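VirX1 (Cyanophage Syn10, PDB 6QGM) is a viral halogenase of the tryptophan halogenase family that iodinates diverse substrates, probably with the help of a flavin. Local coordinates at residues Glu489-Tyr492 with Tyr493-Asp496. Residues are numbered along the deposited sequence; the frame is centred on the assembly and turned at random.
Sequences ESDY and YYED
Y493 turns its ring back toward S490, whose carbonyl O lies in the ring plane at the edge, 3.4 Å from Y493 CE1. That placement follows from a first torsion of 69°, which puts CG in the slot flanked by both backbone arms; the hydroxyl hydrogen-bonds with S106. Y494 is the buried residue. Its N-H bonds D491 O at 2.8 Å, nearly straight at 165°, and the same oxygen sits in plane at the edge of its ring. The carboxylate of D491 also approaches this ring, OD1 lying 3.7 Å from CE1 of Y494, while salt bridges to K116 and K120 hold its two oxygens. K120 makes a cation-pi contact with the Y494 ring as well, and the Y494 hydroxyl hydrogen-bonds with D109. E495 gives its N-H to Y492 O at 3.1 Å, coming from above the carbonyl plane. E495 CG lies 3.7 Å from Y492 CE1, oblique to the ring, and a kink at the second torsion (-75°) precedes the hydrogen bond of OE2 with Y121. D491 and Y494 thus meet helix 113-120 through their side chains, where an ST turn, S490 OG accepting from Y492 N, runs into the type I beta turn D491-Y494 on the way into helix 494-512.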
# COMPACT_ATOMS: atom_id res chain seq x y z
N GLU B 489 -11.06 30.78 10.20
CA GLU B 489 -12.25 30.51 9.36
C GLU B 489 -13.50 30.39 10.24
O GLU B 489 -13.36 30.27 11.44
CB GLU B 489 -12.05 29.26 8.51
CG GLU B 489 -10.76 29.29 7.73
CD GLU B 489 -10.51 28.08 6.85
OE1 GLU B 489 -11.37 27.15 6.84
OE2 GLU B 489 -9.48 28.07 6.17
N SER B 490 -14.66 30.43 9.59
CA SER B 490 -16.00 30.48 10.22
C SER B 490 -16.93 29.50 9.50
O SER B 490 -16.77 29.26 8.29
CB SER B 490 -16.55 31.88 10.16
OG SER B 490 -17.96 31.90 10.35
N ASP B 491 -17.90 28.97 10.26
CA ASP B 491 -18.90 27.98 9.80
C ASP B 491 -20.25 28.66 9.52
O ASP B 491 -21.18 27.93 9.16
CB ASP B 491 -19.09 26.91 10.88
CG ASP B 491 -18.28 25.64 10.64
OD1 ASP B 491 -17.75 25.49 9.51
OD2 ASP B 491 -18.17 24.83 11.60
N TYR B 492 -20.36 29.98 9.66
CA TYR B 492 -21.67 30.67 9.59
C TYR B 492 -22.40 30.25 8.30
O TYR B 492 -23.62 30.11 8.40
CB TYR B 492 -21.57 32.19 9.75
CG TYR B 492 -22.96 32.80 9.75
CD1 TYR B 492 -23.85 32.55 10.79
CD2 TYR B 492 -23.44 33.53 8.66
CE1 TYR B 492 -25.15 33.04 10.77
CE2 TYR B 492 -24.73 34.02 8.62
CZ TYR B 492 -25.59 33.78 9.68
OH TYR B 492 -26.86 34.28 9.65
N TYR B 493 -21.70 29.97 7.19
CA TYR B 493 -22.30 29.61 5.87
C TYR B 493 -23.10 28.29 5.92
O TYR B 493 -23.82 27.98 4.94
CB TYR B 493 -21.23 29.55 4.78
CG TYR B 493 -20.24 28.42 4.86
CD1 TYR B 493 -19.15 28.49 5.72
CD2 TYR B 493 -20.36 27.30 4.06
CE1 TYR B 493 -18.21 27.47 5.79
CE2 TYR B 493 -19.43 26.27 4.10
CZ TYR B 493 -18.35 26.36 4.96
OH TYR B 493 -17.43 25.36 5.01
N TYR B 494 -23.00 27.54 7.02
CA TYR B 494 -23.75 26.28 7.24
C TYR B 494 -25.24 26.61 7.43
O TYR B 494 -26.08 25.80 7.00
CB TYR B 494 -23.11 25.45 8.37
CG TYR B 494 -22.10 24.46 7.85
CD1 TYR B 494 -20.80 24.82 7.52
CD2 TYR B 494 -22.48 23.15 7.61
CE1 TYR B 494 -19.91 23.91 7.00
CE2 TYR B 494 -21.60 22.21 7.12
CZ TYR B 494 -20.30 22.59 6.79
OH TYR B 494 -19.42 21.67 6.29
N GLU B 495 -25.56 27.76 8.02
CA GLU B 495 -26.96 28.27 8.14
C GLU B 495 -27.60 28.31 6.75
O GLU B 495 -28.77 27.92 6.65
CB GLU B 495 -26.99 29.68 8.73
CG GLU B 495 -26.66 29.70 10.21
CD GLU B 495 -27.80 29.21 11.07
OE1 GLU B 495 -28.93 29.71 10.85
OE2 GLU B 495 -27.58 28.41 12.04
N ASP B 496 -26.84 28.73 5.73
CA ASP B 496 -27.32 28.84 4.32
C ASP B 496 -27.39 27.44 3.70
O ASP B 496 -28.37 27.18 2.98
CB ASP B 496 -26.44 29.76 3.47
CG ASP B 496 -26.63 31.24 3.69
OD1 ASP B 496 -27.63 31.67 4.33
OD2 ASP B 496 -25.78 31.96 3.19